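Local coordinates for protein tetraacyldisaccharide 4'-kinase (PDB 4ITM) that probably transfers the gamma-phosphate of ATP to the 4'-position of a tetraacyldisaccharide 1-phosphate, forming lipid IVA in lipid A biosynthesis, at residues T52-Y57 / V298-E303; R206-L211 / L294-K299. One frame throughout, in Å; residues are numbered along the deposited sequence.

Interaction 1: residues T52-Y57 / V298-E303. With ATP (adenosine-5'-triphosphate), chain B.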
loop_
_atom_site.group_PDB
_atom_site.type_symbol
_atom_site.label_atom_id
_atom_site.label_comp_id
_atom_site.label_asym_id
_atom_site.label_seq_id
_atom_site.Cartn_x
_atom_site.Cartn_y
_atom_site.Cartn_z
ATOM N N THR A 52 1.557 1.597 0.634
ATOM C CA THR A 52 2.109 1.739 -0.707
ATOM C C THR A 52 3.491 2.381 -0.619
ATOM O O THR A 52 4.425 1.880 -1.212
ATOM C CB THR A 52 1.186 2.563 -1.606
ATOM O OG1 THR A 52 -0.123 1.966 -1.592
ATOM C CG2 THR A 52 1.742 2.659 -3.051
ATOM N N SER A 53 3.616 3.456 0.155
ATOM C CA SER A 53 4.919 4.072 0.389
ATOM C C SER A 53 5.938 3.050 0.904
ATOM O O SER A 53 7.042 2.954 0.377
ATOM C CB SER A 53 4.814 5.217 1.395
ATOM O OG SER A 53 4.268 6.377 0.793
ATOM N N PHE A 54 5.567 2.293 1.933
ATOM C CA PHE A 54 6.519 1.367 2.516
ATOM C C PHE A 54 6.889 0.232 1.568
ATOM O O PHE A 54 8.026 -0.236 1.568
ATOM C CB PHE A 54 6.080 0.808 3.875
ATOM C CG PHE A 54 7.143 -0.025 4.508
ATOM C CD1 PHE A 54 8.257 0.585 5.079
ATOM C CD2 PHE A 54 7.087 -1.412 4.447
ATOM C CE1 PHE A 54 9.282 -0.178 5.626
ATOM C CE2 PHE A 54 8.102 -2.191 4.993
ATOM C CZ PHE A 54 9.204 -1.574 5.578
ATOM N N VAL A 55 5.941 -0.209 0.756
ATOM C CA VAL A 55 6.276 -1.202 -0.254
ATOM C C VAL A 55 7.255 -0.601 -1.278
ATOM O O VAL A 55 8.207 -1.264 -1.697
ATOM C CB VAL A 55 5.013 -1.822 -0.918
ATOM C CG1 VAL A 55 5.409 -2.747 -2.065
ATOM C CG2 VAL A 55 4.189 -2.607 0.126
ATOM N N MET A 56 7.052 0.662 -1.646
ATOM C CA MET A 56 7.989 1.332 -2.557
ATOM C C MET A 56 9.396 1.353 -1.955
ATOM O O MET A 56 10.383 1.011 -2.616
ATOM C CB MET A 56 7.518 2.759 -2.893
ATOM C CG MET A 56 6.247 2.799 -3.750
ATOM S SD MET A 56 5.419 4.402 -3.765
ATOM C CE MET A 56 6.583 5.408 -4.717
ATOM N N TYR A 57 9.471 1.735 -0.686
ATOM C CA TYR A 57 10.736 1.796 0.026
ATOM C C TYR A 57 11.380 0.414 0.109
ATOM O O TYR A 57 12.586 0.252 -0.081
ATOM C CB TYR A 57 10.508 2.358 1.425
ATOM C CG TYR A 57 11.656 2.112 2.378
ATOM C CD1 TYR A 57 12.699 3.030 2.492
ATOM C CD2 TYR A 57 11.692 0.968 3.175
ATOM C CE1 TYR A 57 13.753 2.803 3.363
ATOM C CE2 TYR A 57 12.735 0.733 4.042
ATOM C CZ TYR A 57 13.763 1.649 4.136
ATOM O OH TYR A 57 14.797 1.417 5.005
ATOM N N VAL A 298 10.428 7.995 -0.239
ATOM C CA VAL A 298 10.089 7.372 1.036
ATOM C C VAL A 298 11.359 7.058 1.812
ATOM O O VAL A 298 12.267 6.418 1.283
ATOM C CB VAL A 298 9.285 6.092 0.826
ATOM C CG1 VAL A 298 8.837 5.502 2.180
ATOM C CG2 VAL A 298 8.094 6.383 -0.064
ATOM N N LYS A 299 11.429 7.530 3.053
ATOM C CA LYS A 299 12.622 7.325 3.876
ATOM C C LYS A 299 12.320 6.743 5.269
ATOM O O LYS A 299 11.297 7.053 5.878
ATOM C CB LYS A 299 13.408 8.634 4.028
ATOM C CG LYS A 299 13.898 9.224 2.718
ATOM C CD LYS A 299 14.598 10.561 2.945
ATOM C CE LYS A 299 15.085 11.164 1.626
ATOM N NZ LYS A 299 15.712 12.510 1.815
ATOM N N LEU A 300 13.234 5.910 5.759
ATOM C CA LEU A 300 13.154 5.380 7.107
ATOM C C LEU A 300 14.314 5.880 7.955
ATOM O O LEU A 300 15.485 5.780 7.572
ATOM C CB LEU A 300 13.128 3.845 7.097
ATOM C CG LEU A 300 11.785 3.188 7.438
ATOM C CD1 LEU A 300 10.752 3.424 6.325
ATOM C CD2 LEU A 300 12.000 1.698 7.681
ATOM N N GLU A 301 13.974 6.424 9.114
ATOM C CA GLU A 301 14.970 6.903 10.049
ATOM C C GLU A 301 15.716 5.709 10.668
ATOM O O GLU A 301 15.098 4.697 11.019
ATOM C CB GLU A 301 14.293 7.783 11.104
ATOM C CG GLU A 301 15.123 8.091 12.330
ATOM C CD GLU A 301 14.329 8.862 13.376
ATOM O OE1 GLU A 301 13.927 8.254 14.395
ATOM O OE2 GLU A 301 14.105 10.074 13.179
ATOM N N ARG A 302 17.045 5.834 10.743
ATOM C CA ARG A 302 17.953 4.798 11.264
ATOM C C ARG A 302 17.593 3.399 10.774
ATOM O O ARG A 302 17.233 2.516 11.552
ATOM C CB ARG A 302 18.055 4.871 12.787
ATOM C CG ARG A 302 18.596 6.218 13.284
ATOM C CD ARG A 302 18.425 6.381 14.785
ATOM N NE ARG A 302 17.985 7.728 15.158
ATOM C CZ ARG A 302 16.930 7.989 15.930
ATOM N NH1 ARG A 302 16.198 6.994 16.417
ATOM N NH2 ARG A 302 16.606 9.244 16.220
ATOM N N GLU A 303 17.714 3.222 9.463
ATOM C CA GLU A 303 17.233 2.042 8.764
ATOM C C GLU A 303 18.153 0.827 8.848
ATOM O O GLU A 303 17.759 -0.275 8.446
ATOM C CB GLU A 303 16.999 2.379 7.287
ATOM C CG GLU A 303 18.275 2.519 6.455
ATOM C CD GLU A 303 18.024 3.165 5.088
ATOM O OE1 GLU A 303 16.851 3.246 4.669
ATOM O OE2 GLU A 303 18.996 3.596 4.428
HETATM P PG ATP B . -2.298 3.203 1.078
HETATM O O1G ATP B . -2.914 2.462 2.230
HETATM O O2G ATP B . -0.987 2.665 0.565
HETATM O O3G ATP B . -3.272 3.545 -0.028
HETATM P PB ATP B . -2.711 5.561 2.667
HETATM O O1B ATP B . -2.258 5.374 4.099
HETATM O O2B ATP B . -4.176 5.425 2.362
HETATM O O3B ATP B . -1.863 4.650 1.646
HETATM P PA ATP B . -0.812 7.670 2.004
HETATM O O1A ATP B . -1.029 8.997 2.683
HETATM O O2A ATP B . 0.335 6.811 2.457
HETATM O O3A ATP B . -2.276 7.013 2.156
HETATM O "O5'" ATP B . -0.676 7.925 0.409
HETATM C "C5'" ATP B . -1.840 8.304 -0.340
HETATM C "C4'" ATP B . -1.886 7.651 -1.723
HETATM O "O4'" ATP B . -0.839 8.130 -2.578
HETATM C "C3'" ATP B . -1.739 6.136 -1.664
HETATM O "O3'" ATP B . -3.015 5.510 -1.494
HETATM C "C2'" ATP B . -1.029 5.796 -2.973
HETATM O "O2'" ATP B . -1.950 5.702 -4.064
HETATM C "C1'" ATP B . -0.223 7.043 -3.282
HETATM N N9 ATP B . 1.164 6.985 -2.769
HETATM C C8 ATP B . 1.587 6.348 -1.656
HETATM N N7 ATP B . 2.908 6.532 -1.458
HETATM C C5 ATP B . 3.348 7.320 -2.468
HETATM C C6 ATP B . 4.649 7.905 -2.864
HETATM N N6 ATP B . 5.765 7.678 -2.122
HETATM N N1 ATP B . 4.673 8.661 -3.993
HETATM C C2 ATP B . 3.562 8.899 -4.725
HETATM N N3 ATP B . 2.349 8.402 -4.427
HETATM C C4 ATP B . 2.192 7.622 -3.325
#
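Tyr57 and Val298 meet where the helix that follows the P-loop of this P-loop NTPase fold passes beneath strand 291-300, the two short axes 8.0 Å apart and crossing at -77°. At so steep an angle few residues can touch, and Val298 is the first bump: its CG1 sits in the hollow between the Ser53 carbonyl and the Tyr57 CB, 3.6 Å from that CB. Its branching at CB suits this place, because CG2, the second branch, turns the other way to reach ATP N6 at 3.4 Å. Leu300 is the second bump. Its CD1 stands over the middle of the Tyr57 ring, 4.0 Å from the centroid and only 6° off the normal, a CH-pi contact that a flat aromatic face receives well. The same methyl and CD2 meet the edge of the Phe54 ring, CD2 lying 3.9 Å from Phe54 CE1, so the leucine fork is wedged between one ring's face and another's rim. Both aromatic side chains start with CG anti to the backbone N, which sends them along the same flank of the helix toward the strand. Leu306 of helix 304-312 also packs against both rings and against Leu300.

Nearer the nucleotide, Ser53 is small enough to let the adenine come close, and its OG gives a hydrogen bond to ATP N7. Met56, bent at its last torsion, lays SD and CE over one face of the adenine near C6 and N6. In the predicted ATP site, the backbone N of Thr52 donates a hydrogen bond to O2G of the gamma-phosphate. At the far end the phenol donates from Tyr57 OH to Glu303 OE1, 2.8 Å away, meeting the carboxylate on its anti side and 28° out of its plane.

Interaction 2: residues R206-L211 / L294-K299. With ATP (adenosine-5'-triphosphate), chain B.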
loop_
_atom_site.group_PDB
_atom_site.type_symbol
_atom_site.label_atom_id
_atom_site.label_comp_id
_atom_site.label_asym_id
_atom_site.label_seq_id
_atom_site.Cartn_x
_atom_site.Cartn_y
_atom_site.Cartn_z
ATOM N N ARG A 206 7.832 10.746 4.251
ATOM C CA ARG A 206 7.739 10.987 2.821
ATOM C C ARG A 206 8.204 12.406 2.531
ATOM O O ARG A 206 7.978 13.311 3.331
ATOM C CB ARG A 206 6.303 10.798 2.314
ATOM C CG ARG A 206 5.951 9.373 1.889
ATOM C CD ARG A 206 5.879 8.422 3.086
ATOM N NE ARG A 206 4.881 8.863 4.060
ATOM C CZ ARG A 206 3.573 8.646 3.947
ATOM N NH1 ARG A 206 3.081 7.984 2.899
ATOM N NH2 ARG A 206 2.753 9.085 4.888
ATOM N N GLU A 207 8.855 12.597 1.384
ATOM C CA GLU A 207 9.260 13.928 0.955
ATOM C C GLU A 207 9.013 14.100 -0.542
ATOM O O GLU A 207 9.293 13.204 -1.343
ATOM C CB GLU A 207 10.736 14.180 1.269
ATOM C CG GLU A 207 11.069 14.196 2.748
ATOM C CD GLU A 207 12.565 14.246 3.013
ATOM O OE1 GLU A 207 13.353 14.039 2.065
ATOM O OE2 GLU A 207 12.951 14.494 4.172
ATOM N N PHE A 208 8.498 15.264 -0.913
ATOM C CA PHE A 208 8.196 15.543 -2.306
ATOM C C PHE A 208 9.440 15.445 -3.187
ATOM O O PHE A 208 10.480 16.011 -2.879
ATOM C CB PHE A 208 7.541 16.914 -2.453
ATOM C CG PHE A 208 7.130 17.222 -3.852
ATOM C CD1 PHE A 208 6.120 16.497 -4.459
ATOM C CD2 PHE A 208 7.764 18.223 -4.572
ATOM C CE1 PHE A 208 5.741 16.766 -5.762
ATOM C CE2 PHE A 208 7.388 18.500 -5.877
ATOM C CZ PHE A 208 6.372 17.770 -6.475
ATOM N N CYS A 209 9.335 14.684 -4.268
ATOM C CA CYS A 209 10.451 14.536 -5.188
ATOM C C CYS A 209 10.177 15.127 -6.575
ATOM O O CYS A 209 10.939 15.957 -7.061
ATOM C CB CYS A 209 10.834 13.056 -5.299
ATOM S SG CYS A 209 11.619 12.569 -6.849
ATOM N N CYS A 210 9.091 14.686 -7.200
ATOM C CA CYS A 210 8.816 14.990 -8.604
ATOM C C CYS A 210 7.355 14.720 -8.967
ATOM O O CYS A 210 6.607 14.185 -8.163
ATOM C CB CYS A 210 9.773 14.249 -9.536
ATOM S SG CYS A 210 9.828 12.464 -9.311
ATOM N N LEU A 211 6.942 15.142 -10.156
ATOM C CA LEU A 211 5.730 14.623 -10.797
ATOM C C LEU A 211 5.853 13.212 -11.384
ATOM O O LEU A 211 6.937 12.775 -11.758
ATOM C CB LEU A 211 5.223 15.597 -11.861
ATOM C CG LEU A 211 5.194 17.066 -11.444
ATOM C CD1 LEU A 211 4.670 17.941 -12.573
ATOM C CD2 LEU A 211 4.367 17.249 -10.184
ATOM N N LEU A 294 1.705 13.576 -8.080
ATOM C CA LEU A 294 2.863 13.912 -7.259
ATOM C C LEU A 294 3.565 12.626 -6.864
ATOM O O LEU A 294 2.915 11.631 -6.550
ATOM C CB LEU A 294 2.432 14.650 -5.990
ATOM C CG LEU A 294 1.541 15.891 -6.106
ATOM C CD1 LEU A 294 1.113 16.352 -4.726
ATOM C CD2 LEU A 294 2.262 16.997 -6.832
ATOM N N ASN A 295 4.890 12.657 -6.877
ATOM C CA ASN A 295 5.702 11.525 -6.483
ATOM C C ASN A 295 6.494 11.900 -5.234
ATOM O O ASN A 295 7.080 12.977 -5.176
ATOM C CB ASN A 295 6.646 11.142 -7.632
ATOM C CG ASN A 295 7.518 9.942 -7.304
ATOM O OD1 ASN A 295 7.031 8.885 -6.894
ATOM N ND2 ASN A 295 8.817 10.111 -7.464
ATOM N N PHE A 296 6.488 11.025 -4.228
ATOM C CA PHE A 296 7.199 11.286 -2.975
ATOM C C PHE A 296 8.272 10.236 -2.723
ATOM O O PHE A 296 8.022 9.033 -2.878
ATOM C CB PHE A 296 6.229 11.297 -1.785
ATOM C CG PHE A 296 5.265 12.442 -1.802
ATOM C CD1 PHE A 296 4.080 12.357 -2.519
ATOM C CD2 PHE A 296 5.541 13.609 -1.103
ATOM C CE1 PHE A 296 3.196 13.412 -2.540
ATOM C CE2 PHE A 296 4.651 14.669 -1.118
ATOM C CZ PHE A 296 3.482 14.572 -1.842
ATOM N N LYS A 297 9.456 10.692 -2.327
ATOM C CA LYS A 297 10.510 9.795 -1.856
ATOM C C LYS A 297 10.088 9.252 -0.504
ATOM O O LYS A 297 9.445 9.956 0.284
ATOM C CB LYS A 297 11.850 10.527 -1.703
ATOM C CG LYS A 297 12.480 11.034 -2.998
ATOM C CD LYS A 297 13.801 11.766 -2.721
ATOM C CE LYS A 297 14.426 12.356 -3.991
ATOM N NZ LYS A 297 14.784 11.317 -4.998
ATOM N N VAL A 298 10.428 7.995 -0.239
ATOM C CA VAL A 298 10.089 7.372 1.036
ATOM C C VAL A 298 11.359 7.058 1.812
ATOM O O VAL A 298 12.267 6.418 1.283
ATOM C CB VAL A 298 9.285 6.092 0.826
ATOM C CG1 VAL A 298 8.837 5.502 2.180
ATOM C CG2 VAL A 298 8.094 6.383 -0.064
ATOM N N LYS A 299 11.429 7.530 3.053
ATOM C CA LYS A 299 12.622 7.325 3.876
ATOM C C LYS A 299 12.320 6.743 5.269
ATOM O O LYS A 299 11.297 7.053 5.878
ATOM C CB LYS A 299 13.408 8.634 4.028
ATOM C CG LYS A 299 13.898 9.224 2.718
ATOM C CD LYS A 299 14.598 10.561 2.945
ATOM C CE LYS A 299 15.085 11.164 1.626
ATOM N NZ LYS A 299 15.712 12.510 1.815
HETATM P PG ATP B . -2.298 3.203 1.078
HETATM O O1G ATP B . -2.914 2.462 2.230
HETATM O O2G ATP B . -0.987 2.665 0.565
HETATM O O3G ATP B . -3.272 3.545 -0.028
HETATM P PB ATP B . -2.711 5.561 2.667
HETATM O O1B ATP B . -2.258 5.374 4.099
HETATM O O2B ATP B . -4.176 5.425 2.362
HETATM O O3B ATP B . -1.863 4.650 1.646
HETATM P PA ATP B . -0.812 7.670 2.004
HETATM O O1A ATP B . -1.029 8.997 2.683
HETATM O O2A ATP B . 0.335 6.811 2.457
HETATM O O3A ATP B . -2.276 7.013 2.156
HETATM O "O5'" ATP B . -0.676 7.925 0.409
HETATM C "C5'" ATP B . -1.840 8.304 -0.340
HETATM C "C4'" ATP B . -1.886 7.651 -1.723
HETATM O "O4'" ATP B . -0.839 8.130 -2.578
HETATM C "C3'" ATP B . -1.739 6.136 -1.664
HETATM O "O3'" ATP B . -3.015 5.510 -1.494
HETATM C "C2'" ATP B . -1.029 5.796 -2.973
HETATM O "O2'" ATP B . -1.950 5.702 -4.064
HETATM C "C1'" ATP B . -0.223 7.043 -3.282
HETATM N N9 ATP B . 1.164 6.985 -2.769
HETATM C C8 ATP B . 1.587 6.348 -1.656
HETATM N N7 ATP B . 2.908 6.532 -1.458
HETATM C C5 ATP B . 3.348 7.320 -2.468
HETATM C C6 ATP B . 4.649 7.905 -2.864
HETATM N N6 ATP B . 5.765 7.678 -2.122
HETATM N N1 ATP B . 4.673 8.661 -3.993
HETATM C C2 ATP B . 3.562 8.899 -4.725
HETATM N N3 ATP B . 2.349 8.402 -4.427
HETATM C C4 ATP B . 2.192 7.622 -3.325
#
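Phe208 turns the edge of its ring to the face of Phe296 in a T-shaped (edge-to-face) pair, planes 71° apart, and its CE1 touches Leu294 CD2 at 3.6 Å. The backbone of Phe296 meets the adenine: its N donates to ATP N1 at 3.0 Å, and its O accepts from ATP N6 at 2.7 Å. Arg206, on the neighbouring strand, bends at chi2 and chi3 to bring NH1 to ATP O2A, which lies in the guanidinium plane. Its NE forms a salt bridge with Glu189, which should fix the rotation of the group.

Behind this first shell the two strands run antiparallel. Glu207 and Lys297 form a hydrogen-bonded pair through N and O of each, and beyond it a classic beta bulge places Cys209 and Cys210 both opposite Asn295. Cys209 N donates to Asn295 O, and Cys210 N adds a weak bond to the same oxygen. Asn295 ND2 donates a hydrogen bond to Cys210 SG, 3.2 Å away and tilted slightly from the amide plane.

At the exposed side, the extended Lys299 reaches Glu207 OE1 with NZ at 2.8 Å, on the syn side of the carboxylate. Because the N1/N6 edge of the base is read by main-chain atoms, its recognition probably depends on where the strand lies rather than on the Phe296 side chain, whereas the arginine adds a positive charge that would offset that of the alpha-phosphate.

Overall arrangement
Interactions 1 and 2, with centres 11 Å apart, share Val298 and Lys299 of strand 291-300, and both contact the same ATP. The helix segment 52-57 handles the gamma-phosphate and N7, whereas segment 294-299 takes the N1 and N6 edge and Arg206 the alpha-phosphate, so the nucleotide is gripped at both ends. The two contacts also touch directly: Ser53 OG lies 2.9 Å from Arg206 NH1, a probable hydrogen bond, which links the residue that binds N7 to the one that binds the alpha-phosphate. Met56 CE packs 4.1 Å from Asn295 OD1 near the base. Val298 joins the two, its side chain facing the helix while its backbone continues the strand that pairs with 206-211.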